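Local coordinates for protein imelysin (Bacteroides ovatus ATCC 8483, PDB 3OYV) that is probably an outer-membrane, metal-binding member of the imelysin-like family, a group implicated in bacterial iron uptake, at residues Ala57-Lys61 with Val230-Asp235; Ala71-Val75 with Leu226-Val230; Asn134-Gly138 with Ser148-Ile153; Ile153-Asn157 with Leu209-Ile213. All blocks are in the same frame, centred on the assembly; numbering follows the deposited sequence.

Contact 1 (Ala57-Lys61 with Val230-Asp235)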
loop_
_atom_site.group_PDB
_atom_site.type_symbol
_atom_site.label_atom_id
_atom_site.label_comp_id
_atom_site.label_asym_id
_atom_site.label_seq_id
_atom_site.Cartn_x
_atom_site.Cartn_y
_atom_site.Cartn_z
ATOM N N ALA A 57 2.994 -12.083 -14.768
ATOM C CA ALA A 57 2.906 -11.093 -15.836
ATOM C C ALA A 57 2.545 -11.823 -17.143
ATOM O O ALA A 57 1.646 -11.372 -17.876
ATOM C CB ALA A 57 4.205 -10.317 -15.983
ATOM N N SER A 58 3.264 -12.900 -17.455
ATOM C CA SER A 58 2.998 -13.630 -18.692
ATOM C C SER A 58 1.569 -14.208 -18.679
ATOM O O SER A 58 0.866 -14.168 -19.697
ATOM C CB SER A 58 4.035 -14.724 -18.907
ATOM O OG SER A 58 5.331 -14.198 -19.209
ATOM N N LEU A 59 1.152 -14.750 -17.539
ATOM C CA LEU A 59 -0.182 -15.322 -17.377
ATOM C C LEU A 59 -1.282 -14.272 -17.634
ATOM O O LEU A 59 -2.216 -14.503 -18.412
ATOM C CB LEU A 59 -0.292 -15.925 -15.959
ATOM C CG LEU A 59 -1.593 -16.585 -15.541
ATOM C CD1 LEU A 59 -1.317 -17.494 -14.343
ATOM C CD2 LEU A 59 -2.673 -15.607 -15.198
ATOM N N PHE A 60 -1.155 -13.123 -16.992
ATOM C CA PHE A 60 -2.161 -12.093 -17.101
ATOM C C PHE A 60 -2.214 -11.514 -18.509
ATOM O O PHE A 60 -3.302 -11.273 -19.028
ATOM C CB PHE A 60 -1.910 -11.013 -16.062
ATOM C CG PHE A 60 -3.124 -10.166 -15.735
ATOM C CD1 PHE A 60 -4.214 -10.702 -15.050
ATOM C CD2 PHE A 60 -3.175 -8.840 -16.115
ATOM C CE1 PHE A 60 -5.319 -9.898 -14.734
ATOM C CE2 PHE A 60 -4.255 -8.066 -15.813
ATOM C CZ PHE A 60 -5.326 -8.569 -15.119
ATOM N N LYS A 61 -1.059 -11.264 -19.121
ATOM C CA LYS A 61 -1.043 -10.752 -20.488
ATOM C C LYS A 61 -1.574 -11.736 -21.521
ATOM O O LYS A 61 -2.097 -11.321 -22.562
ATOM C CB LYS A 61 0.368 -10.309 -20.910
ATOM C CG LYS A 61 0.824 -9.125 -20.100
ATOM C CD LYS A 61 2.206 -8.601 -20.516
ATOM C CE LYS A 61 3.322 -9.548 -20.068
ATOM N NZ LYS A 61 4.655 -9.105 -20.559
ATOM N N VAL A 230 -3.834 -4.164 -21.566
ATOM C CA VAL A 230 -3.397 -5.134 -20.548
ATOM C C VAL A 230 -1.863 -5.245 -20.530
ATOM O O VAL A 230 -1.231 -5.220 -19.474
ATOM C CB VAL A 230 -4.071 -6.479 -20.694
ATOM C CG1 VAL A 230 -3.509 -7.477 -19.683
ATOM C CG2 VAL A 230 -5.611 -6.338 -20.554
ATOM N N THR A 231 -1.266 -5.331 -21.699
ATOM C CA THR A 231 0.167 -5.517 -21.811
ATOM C C THR A 231 0.891 -4.322 -21.230
ATOM O O THR A 231 1.848 -4.469 -20.447
ATOM C CB THR A 231 0.536 -5.812 -23.273
ATOM O OG1 THR A 231 -0.012 -7.063 -23.605
ATOM C CG2 THR A 231 2.060 -5.780 -23.500
ATOM N N GLN A 232 0.451 -3.124 -21.608
ATOM C CA GLN A 232 1.053 -1.889 -21.086
ATOM C C GLN A 232 0.903 -1.763 -19.574
ATOM O O GLN A 232 1.823 -1.336 -18.862
ATOM C CB GLN A 232 0.515 -0.639 -21.790
ATOM C CG GLN A 232 0.976 0.697 -21.291
ATOM C CD GLN A 232 2.426 0.987 -21.515
ATOM O OE1 GLN A 232 3.126 0.305 -22.270
ATOM N NE2 GLN A 232 2.886 2.040 -20.890
ATOM N N TYR A 233 -0.289 -2.098 -19.081
ATOM C CA TYR A 233 -0.555 -2.033 -17.647
ATOM C C TYR A 233 0.402 -2.924 -16.862
ATOM O O TYR A 233 0.995 -2.528 -15.867
ATOM C CB TYR A 233 -1.997 -2.434 -17.414
ATOM C CG TYR A 233 -2.468 -2.678 -16.000
ATOM C CD1 TYR A 233 -2.965 -1.663 -15.202
ATOM C CD2 TYR A 233 -2.480 -3.972 -15.504
ATOM C CE1 TYR A 233 -3.436 -1.923 -13.912
ATOM C CE2 TYR A 233 -2.987 -4.268 -14.246
ATOM C CZ TYR A 233 -3.478 -3.230 -13.471
ATOM O OH TYR A 233 -4.018 -3.520 -12.235
ATOM N N VAL A 234 0.570 -4.137 -17.338
ATOM C CA VAL A 234 1.454 -5.088 -16.648
ATOM C C VAL A 234 2.908 -4.636 -16.764
ATOM O O VAL A 234 3.644 -4.587 -15.761
ATOM C CB VAL A 234 1.282 -6.504 -17.208
ATOM C CG1 VAL A 234 2.382 -7.460 -16.711
ATOM C CG2 VAL A 234 -0.135 -7.064 -16.874
ATOM N N ASP A 235 3.339 -4.277 -17.968
ATOM C CA ASP A 235 4.765 -4.041 -18.214
ATOM C C ASP A 235 5.248 -2.686 -17.743
ATOM O O ASP A 235 6.428 -2.580 -17.414
ATOM C CB ASP A 235 5.097 -4.223 -19.721
ATOM C CG ASP A 235 5.041 -5.659 -20.192
ATOM O OD1 ASP A 235 5.047 -6.565 -19.340
ATOM O OD2 ASP A 235 5.007 -5.845 -21.433
#
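Val234 sits at the middle of this contact, one methyl for each of two partners on the short helix 56-62. Its CG1 presses on Ala57, 3.5 Å from CB, a carbon pair closer than usual, while CG2 lies at the edge of the Phe60 ring, 3.6 Å from Phe60 CD2. With CG anti to the backbone N (chi1 -159°), Phe60 turns its ring in toward helix 223-261. There the ring also meets Val230 one turn earlier, whose CG1 comes to 3.8 Å from Phe60 CD2. Beyond the segments, Tyr68 packs edge-to-face with Phe60, and Phe290 meets the same ring, so aromatic groups extend this apolar patch.

The two helix segments run nearly antiparallel, at 161°, with their axes 9.7 Å apart. Outside the hydrophobic row the long chain of Lys61 runs across the surface of the other helix: CG rests 3.9 Å from Val234 CB, and CD passes over the backbone of Thr231, 3.9 Å from its CA. A bend at chi3 (-73°) then brings the ammonium to Asp235, where Lys61 NZ donates to OD1 at 2.8 Å on the syn lone pair. The methylenes thus close over the valine while the charge stays at the rim. Because Asp235 is exposed, the salt bridge borders solvent, while the apolar groups beneath it are largely buried.

Contact 2 (Ala71-Val75 with Leu226-Val230); sequences ALSCV and LNPVV
Asn227 OD1 touches Ala71 at 3.3 Å from CB, while His63, in the loop between helices 56-62 and 71-102, gives the same oxygen a weak hydrogen bond from NE2. The amide gets there although the Asn227 CB itself points away from helix 71-102: CG lies beside the backbone N (chi1 -81°), which swings the oxygen back over the alanine. Ala71 opens its helix, and its backbone N is bonded to OD1 of Asp223, at the start of helix 223-261, tying the two helix starts together.

Below this polar rim the contact is apolar. Ala71 CB rests 3.6 Å from Leu226 CB, the small methyl letting the backbones come near each other. In this largely helical imelysin fold the segments cross at 45°, with axes 9.2 Å apart, and Pro228 falls where helix 223-261 is kinked and two backbone N atoms lack the bond to the preceding turn. Leu226 sends CD1 across the Val75 side chain at about a right angle, 4.0 Å from Val75 CG2, and also against the backbone of Leu72, 3.9 Å from its CA. One turn on, CG2 of Val230 touches two residues of helix 71-102, 3.7 Å from Cys74 CB and 3.8 Å from Val75 CG2. Ile213 of helix 189-214 covers Leu72, Val75 and Leu226 from beyond the pair.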
loop_
_atom_site.group_PDB
_atom_site.type_symbol
_atom_site.label_atom_id
_atom_site.label_comp_id
_atom_site.label_asym_id
_atom_site.label_seq_id
_atom_site.Cartn_x
_atom_site.Cartn_y
_atom_site.Cartn_z
ATOM N N ALA A 71 -9.154 -10.410 -22.638
ATOM C CA ALA A 71 -8.673 -9.110 -22.197
ATOM C C ALA A 71 -9.757 -8.363 -21.420
ATOM O O ALA A 71 -9.458 -7.641 -20.474
ATOM C CB ALA A 71 -8.151 -8.268 -23.388
ATOM N N LEU A 72 -11.027 -8.520 -21.817
ATOM C CA LEU A 72 -12.124 -7.927 -21.069
ATOM C C LEU A 72 -12.107 -8.375 -19.617
ATOM O O LEU A 72 -12.268 -7.550 -18.729
ATOM C CB LEU A 72 -13.481 -8.232 -21.715
ATOM C CG LEU A 72 -14.702 -7.749 -20.947
ATOM C CD1 LEU A 72 -14.647 -6.253 -20.749
ATOM C CD2 LEU A 72 -16.005 -8.172 -21.629
ATOM N N SER A 73 -11.931 -9.672 -19.369
ATOM C CA SER A 73 -11.875 -10.190 -17.999
ATOM C C SER A 73 -10.748 -9.521 -17.194
ATOM O O SER A 73 -10.924 -9.118 -16.031
ATOM C CB SER A 73 -11.650 -11.699 -18.034
ATOM O OG SER A 73 -11.672 -12.241 -16.729
ATOM N N CYS A 74 -9.587 -9.393 -17.832
ATOM C CA CYS A 74 -8.467 -8.706 -17.193
ATOM C C CYS A 74 -8.849 -7.272 -16.847
ATOM O O CYS A 74 -8.590 -6.790 -15.742
ATOM C CB CYS A 74 -7.251 -8.634 -18.116
ATOM S SG CYS A 74 -6.522 -10.214 -18.495
ATOM N N VAL A 75 -9.478 -6.564 -17.793
ATOM C CA VAL A 75 -9.786 -5.148 -17.595
ATOM C C VAL A 75 -10.882 -4.927 -16.537
ATOM O O VAL A 75 -10.815 -3.985 -15.756
ATOM C CB VAL A 75 -10.107 -4.463 -18.946
ATOM C CG1 VAL A 75 -10.752 -3.088 -18.774
ATOM C CG2 VAL A 75 -8.825 -4.380 -19.778
ATOM N N LEU A 226 -8.297 -4.350 -26.305
ATOM C CA LEU A 226 -7.858 -4.342 -24.908
ATOM C C LEU A 226 -6.529 -5.038 -24.613
ATOM O O LEU A 226 -5.893 -4.738 -23.617
ATOM C CB LEU A 226 -8.967 -4.842 -23.987
ATOM C CG LEU A 226 -10.228 -3.949 -23.887
ATOM C CD1 LEU A 226 -11.237 -4.617 -22.943
ATOM C CD2 LEU A 226 -9.906 -2.561 -23.424
ATOM N N ASN A 227 -6.090 -5.933 -25.495
ATOM C CA ASN A 227 -4.791 -6.560 -25.289
ATOM C C ASN A 227 -3.666 -5.552 -25.046
ATOM O O ASN A 227 -2.876 -5.746 -24.126
ATOM C CB ASN A 227 -4.407 -7.475 -26.440
ATOM C CG ASN A 227 -5.048 -8.851 -26.374
ATOM O OD1 ASN A 227 -5.825 -9.162 -25.479
ATOM N ND2 ASN A 227 -4.728 -9.701 -27.370
ATOM N N PRO A 228 -3.538 -4.509 -25.890
ATOM C CA PRO A 228 -2.417 -3.592 -25.659
ATOM C C PRO A 228 -2.547 -2.833 -24.350
ATOM O O PRO A 228 -1.540 -2.424 -23.772
ATOM C CB PRO A 228 -2.431 -2.666 -26.884
ATOM C CG PRO A 228 -3.579 -2.989 -27.639
ATOM C CD PRO A 228 -4.195 -4.289 -27.188
ATOM N N VAL A 229 -3.781 -2.612 -23.922
ATOM C CA VAL A 229 -4.025 -1.952 -22.640
ATOM C C VAL A 229 -3.494 -2.878 -21.505
ATOM O O VAL A 229 -2.799 -2.417 -20.591
ATOM C CB VAL A 229 -5.513 -1.625 -22.448
ATOM C CG1 VAL A 229 -5.766 -1.141 -21.009
ATOM C CG2 VAL A 229 -5.987 -0.596 -23.499
ATOM N N VAL A 230 -3.834 -4.164 -21.566
ATOM C CA VAL A 230 -3.397 -5.134 -20.548
ATOM C C VAL A 230 -1.863 -5.245 -20.530
ATOM O O VAL A 230 -1.231 -5.220 -19.474
ATOM C CB VAL A 230 -4.071 -6.479 -20.694
ATOM C CG1 VAL A 230 -3.509 -7.477 -19.683
ATOM C CG2 VAL A 230 -5.611 -6.338 -20.554
#

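Contact 3 (Asn134-Gly138 with Ser148-Ile153)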
loop_
_atom_site.group_PDB
_atom_site.type_symbol
_atom_site.label_atom_id
_atom_site.label_comp_id
_atom_site.label_asym_id
_atom_site.label_seq_id
_atom_site.Cartn_x
_atom_site.Cartn_y
_atom_site.Cartn_z
ATOM N N ASN A 134 -2.392 5.704 -12.053
ATOM C CA ASN A 134 -1.427 4.921 -12.822
ATOM C C ASN A 134 -2.088 3.824 -13.626
ATOM O O ASN A 134 -1.767 3.621 -14.800
ATOM C CB ASN A 134 -0.358 4.347 -11.908
ATOM C CG ASN A 134 0.538 5.410 -11.293
ATOM O OD1 ASN A 134 0.447 6.609 -11.629
ATOM N ND2 ASN A 134 1.414 4.993 -10.387
ATOM N N ALA A 135 -3.026 3.111 -13.019
ATOM C CA ALA A 135 -3.737 2.036 -13.707
ATOM C C ALA A 135 -4.491 2.581 -14.912
ATOM O O ALA A 135 -4.471 1.964 -15.974
ATOM C CB ALA A 135 -4.728 1.302 -12.761
ATOM N N TYR A 136 -5.174 3.703 -14.735
ATOM C CA TYR A 136 -6.018 4.284 -15.781
ATOM C C TYR A 136 -5.190 4.898 -16.928
ATOM O O TYR A 136 -5.595 4.846 -18.098
ATOM C CB TYR A 136 -6.987 5.297 -15.149
ATOM C CG TYR A 136 -8.050 5.798 -16.112
ATOM C CD1 TYR A 136 -8.987 4.920 -16.643
ATOM C CD2 TYR A 136 -8.130 7.151 -16.441
ATOM C CE1 TYR A 136 -9.981 5.370 -17.527
ATOM C CE2 TYR A 136 -9.107 7.602 -17.327
ATOM C CZ TYR A 136 -10.014 6.721 -17.863
ATOM O OH TYR A 136 -10.969 7.133 -18.779
ATOM N N TYR A 137 -4.041 5.454 -16.563
ATOM C CA TYR A 137 -3.152 6.164 -17.510
ATOM C C TYR A 137 -2.118 5.252 -18.181
ATOM O O TYR A 137 -1.471 5.649 -19.156
ATOM C CB TYR A 137 -2.406 7.278 -16.797
ATOM C CG TYR A 137 -3.179 8.549 -16.446
ATOM C CD1 TYR A 137 -4.558 8.612 -16.494
ATOM C CD2 TYR A 137 -2.499 9.706 -16.046
ATOM C CE1 TYR A 137 -5.230 9.823 -16.170
ATOM C CE2 TYR A 137 -3.159 10.889 -15.751
ATOM C CZ TYR A 137 -4.528 10.945 -15.786
ATOM O OH TYR A 137 -5.203 12.124 -15.464
ATOM N N GLY A 138 -1.949 4.033 -17.669
ATOM C CA GLY A 138 -0.920 3.129 -18.193
ATOM C C GLY A 138 0.489 3.623 -18.018
ATOM O O GLY A 138 1.341 3.428 -18.877
ATOM N N SER A 148 -3.559 2.877 -23.062
ATOM C CA SER A 148 -4.160 2.982 -21.728
ATOM C C SER A 148 -5.668 2.958 -21.845
ATOM O O SER A 148 -6.217 3.305 -22.893
ATOM C CB SER A 148 -3.717 4.267 -21.044
ATOM O OG SER A 148 -4.228 5.429 -21.706
ATOM N N LEU A 149 -6.328 2.622 -20.737
ATOM C CA LEU A 149 -7.768 2.717 -20.675
ATOM C C LEU A 149 -8.177 4.143 -20.973
ATOM O O LEU A 149 -9.160 4.359 -21.670
ATOM C CB LEU A 149 -8.291 2.303 -19.297
ATOM C CG LEU A 149 -8.322 0.821 -18.957
ATOM C CD1 LEU A 149 -8.804 0.633 -17.511
ATOM C CD2 LEU A 149 -9.223 0.070 -19.956
ATOM N N SER A 150 -7.467 5.125 -20.423
ATOM C CA SER A 150 -7.835 6.525 -20.670
ATOM C C SER A 150 -7.875 6.851 -22.164
ATOM O O SER A 150 -8.842 7.469 -22.626
ATOM C CB SER A 150 -6.879 7.462 -19.965
ATOM O OG SER A 150 -7.230 8.839 -20.130
ATOM N N THR A 151 -6.874 6.409 -22.922
ATOM C CA THR A 151 -6.871 6.701 -24.352
ATOM C C THR A 151 -8.011 6.012 -25.072
ATOM O O THR A 151 -8.650 6.622 -25.940
ATOM C CB THR A 151 -5.503 6.347 -24.952
ATOM O OG1 THR A 151 -4.522 7.212 -24.361
ATOM C CG2 THR A 151 -5.462 6.495 -26.487
ATOM N N VAL A 152 -8.305 4.769 -24.704
ATOM C CA VAL A 152 -9.422 4.031 -25.299
ATOM C C VAL A 152 -10.758 4.725 -25.012
ATOM O O VAL A 152 -11.579 4.912 -25.922
ATOM C CB VAL A 152 -9.460 2.572 -24.835
ATOM C CG1 VAL A 152 -10.731 1.866 -25.269
ATOM C CG2 VAL A 152 -8.227 1.785 -25.331
ATOM N N ILE A 153 -10.990 5.095 -23.752
ATOM C CA ILE A 153 -12.243 5.755 -23.383
ATOM C C ILE A 153 -12.313 7.142 -24.045
ATOM O O ILE A 153 -13.391 7.516 -24.544
ATOM C CB ILE A 153 -12.451 5.837 -21.852
ATOM C CG1 ILE A 153 -12.431 4.446 -21.196
ATOM C CG2 ILE A 153 -13.801 6.540 -21.521
ATOM C CD1 ILE A 153 -13.514 3.437 -21.667
HETATM O O HOH W 1 -4.635 1.554 -18.685
#
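Tyr136 makes the direct link to the next helix: its carbonyl oxygen accepts from Ser150 N at 3.0 Å, a fairly straight bond (156° at the hydrogen) with the donor tilted 16° from the carbonyl plane. The tyrosine CG is anti to the backbone N (chi1 -171°), carrying the ring alongside the first turn of that helix. Ser150 sits over one ring face in a CH-pi contact, CB 3.9 Å from the centroid, and the phenol end extends to Ile153, with OH 3.6 Å from its CB.

Here a helix end meets a helix start: the last turn of helix 121-137 turns carbonyls to the first N-H groups of helix 149-156, directly and through a water that lies 2.7 Å from Ala135 O and accepts from Leu149 N at 2.9 Å. Ser148 is the N-cap of the second helix, its OG accepting from Thr151 N at 3.1 Å and also bonded to Asn145 O. Beyond the segments, Asp161 OD1 binds both Tyr136 OH and Ser150 OG, joining the ring and the serine above it to helix 158-177. Tyr137 follows, its O 3.2 Å from Ser148 CB, and Gly138 then leaves the helix with positive phi, its N 3.8 Å from the same CB.

Contact 4 (Ile153-Asn157 with Leu209-Ile213); sequences IAGAN and LKSYI
The Tyr212 ring reaches across to the end of helix 149-156, with Ala156 CB at its edge, near the ring plane and 3.9 Å from CE2. The Asn157 amide is inclined to the ring, the two planes 63° apart, and its ND2 comes obliquely to 3.5 Å from Tyr212 CE1. Asn157 CB adds a contact nearer the phenol end, 3.7 Å from Tyr212 CZ. Chi1 of -170° sets the tyrosine CG anti to its own N, and that directs the ring outward from helix 189-214 to this corner. The hydroxyl finishes beside the backbone, Tyr212 OH lying 3.2 Å from Ala156 O.

Asn157 is also the N-cap of the following helix, 158-177: its OD1 accepts from Leu160 N, which fixes the rotation of the amide and leaves the nitrogen turned to the ring. Deeper in, Ile153 provides the aliphatic half of the contact. Its CD1 fits among three residues of the other helix, 3.7 Å from Leu209 CD1, 3.9 Å from Ile213 CG1 and, more loosely, 4.2 Å from Tyr212 CD2.

Ile220, in the loop that leads on to helix 223-261, touches Ile153, Ala156 and Tyr212 together. Helix 158-177 adds Leu160 against Tyr212 and Ile164 against Leu209, while helix 71-102 packs on Leu209 through Val79, so that the contact lies where several helices converge.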
loop_
_atom_site.group_PDB
_atom_site.type_symbol
_atom_site.label_atom_id
_atom_site.label_comp_id
_atom_site.label_asym_id
_atom_site.label_seq_id
_atom_site.Cartn_x
_atom_site.Cartn_y
_atom_site.Cartn_z
ATOM N N ILE A 153 -10.990 5.095 -23.752
ATOM C CA ILE A 153 -12.243 5.755 -23.383
ATOM C C ILE A 153 -12.313 7.142 -24.045
ATOM O O ILE A 153 -13.391 7.516 -24.544
ATOM C CB ILE A 153 -12.451 5.837 -21.852
ATOM C CG1 ILE A 153 -12.431 4.446 -21.196
ATOM C CG2 ILE A 153 -13.801 6.540 -21.521
ATOM C CD1 ILE A 153 -13.514 3.437 -21.667
ATOM N N ALA A 154 -11.202 7.879 -24.093
ATOM C CA ALA A 154 -11.178 9.202 -24.723
ATOM C C ALA A 154 -11.628 9.097 -26.191
ATOM O O ALA A 154 -12.329 9.986 -26.675
ATOM C CB ALA A 154 -9.796 9.840 -24.628
ATOM N N GLY A 155 -11.222 8.036 -26.880
ATOM C CA GLY A 155 -11.598 7.873 -28.284
ATOM C C GLY A 155 -13.059 7.507 -28.450
ATOM O O GLY A 155 -13.653 7.849 -29.466
ATOM N N ALA A 156 -13.650 6.814 -27.482
ATOM C CA ALA A 156 -15.027 6.326 -27.571
ATOM C C ALA A 156 -16.053 7.263 -26.954
ATOM O O ALA A 156 -17.193 7.319 -27.429
ATOM C CB ALA A 156 -15.166 4.931 -26.952
ATOM N N ASN A 157 -15.642 7.964 -25.891
ATOM C CA ASN A 157 -16.537 8.777 -25.067
ATOM C C ASN A 157 -15.687 9.748 -24.265
ATOM O O ASN A 157 -15.331 9.518 -23.081
ATOM C CB ASN A 157 -17.374 7.862 -24.184
ATOM C CG ASN A 157 -18.399 8.607 -23.345
ATOM O OD1 ASN A 157 -18.371 9.820 -23.223
ATOM N ND2 ASN A 157 -19.277 7.850 -22.733
ATOM N N LEU A 209 -17.606 3.419 -15.694
ATOM C CA LEU A 209 -16.481 2.921 -16.516
ATOM C C LEU A 209 -16.631 1.460 -16.874
ATOM O O LEU A 209 -16.558 1.099 -18.060
ATOM C CB LEU A 209 -15.120 3.205 -15.862
ATOM C CG LEU A 209 -13.877 2.651 -16.589
ATOM C CD1 LEU A 209 -13.783 3.201 -18.008
ATOM C CD2 LEU A 209 -12.615 2.996 -15.764
ATOM N N LYS A 210 -16.805 0.604 -15.876
ATOM C CA LYS A 210 -16.892 -0.835 -16.137
ATOM C C LYS A 210 -18.043 -1.174 -17.073
ATOM O O LYS A 210 -17.874 -1.987 -17.970
ATOM C CB LYS A 210 -17.026 -1.673 -14.861
ATOM C CG LYS A 210 -16.390 -3.050 -15.010
ATOM C CD LYS A 210 -17.092 -4.160 -14.234
ATOM C CE LYS A 210 -17.662 -3.687 -12.922
ATOM N NZ LYS A 210 -17.701 -4.821 -11.950
ATOM N N SER A 211 -19.206 -0.566 -16.838
ATOM C CA SER A 211 -20.405 -0.806 -17.658
ATOM C C SER A 211 -20.164 -0.421 -19.113
ATOM O O SER A 211 -20.576 -1.119 -20.047
ATOM C CB SER A 211 -21.618 -0.006 -17.129
ATOM O OG SER A 211 -22.046 -0.448 -15.844
ATOM N N TYR A 212 -19.517 0.718 -19.296
ATOM C CA TYR A 212 -19.259 1.215 -20.641
ATOM C C TYR A 212 -18.346 0.258 -21.414
ATOM O O TYR A 212 -18.607 -0.069 -22.572
ATOM C CB TYR A 212 -18.687 2.622 -20.597
ATOM C CG TYR A 212 -18.633 3.236 -21.973
ATOM C CD1 TYR A 212 -19.729 3.952 -22.475
ATOM C CD2 TYR A 212 -17.522 3.087 -22.792
ATOM C CE1 TYR A 212 -19.704 4.497 -23.764
ATOM C CE2 TYR A 212 -17.490 3.647 -24.075
ATOM C CZ TYR A 212 -18.580 4.352 -24.547
ATOM O OH TYR A 212 -18.561 4.892 -25.827
ATOM N N ILE A 213 -17.290 -0.226 -20.764
ATOM C CA ILE A 213 -16.387 -1.200 -21.390
ATOM C C ILE A 213 -17.096 -2.531 -21.683
ATOM O O ILE A 213 -16.950 -3.101 -22.774
ATOM C CB ILE A 213 -15.127 -1.435 -20.501
ATOM C CG1 ILE A 213 -14.354 -0.121 -20.349
ATOM C CG2 ILE A 213 -14.236 -2.522 -21.114
ATOM C CD1 ILE A 213 -13.277 -0.142 -19.198
#

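In the fold
All four contacts lie on the same side of the chain's centre. Helix 223-261 serves contacts 1 and 2, which share Val230 and have centres about 9 Å apart; helix 149-156 serves contacts 3 and 4, which share Ile153, with centres about 10 Å apart. Contacts 3 and 4 close in series along the chain, and both fall within the span bridged by contact 2, itself within that of contact 1. Val75 and Val229 packing on Leu149 join contacts 2 and 3, and a probable hydrogen bond from Gln232 NE2 to Gly138 O joins contacts 1 and 3; contacts 1 and 4 do not touch, their nearest atoms about 9 Å apart. Helices from 56-62 to 189-214 are thereby packed with helix 223-261 at one end of the molecule.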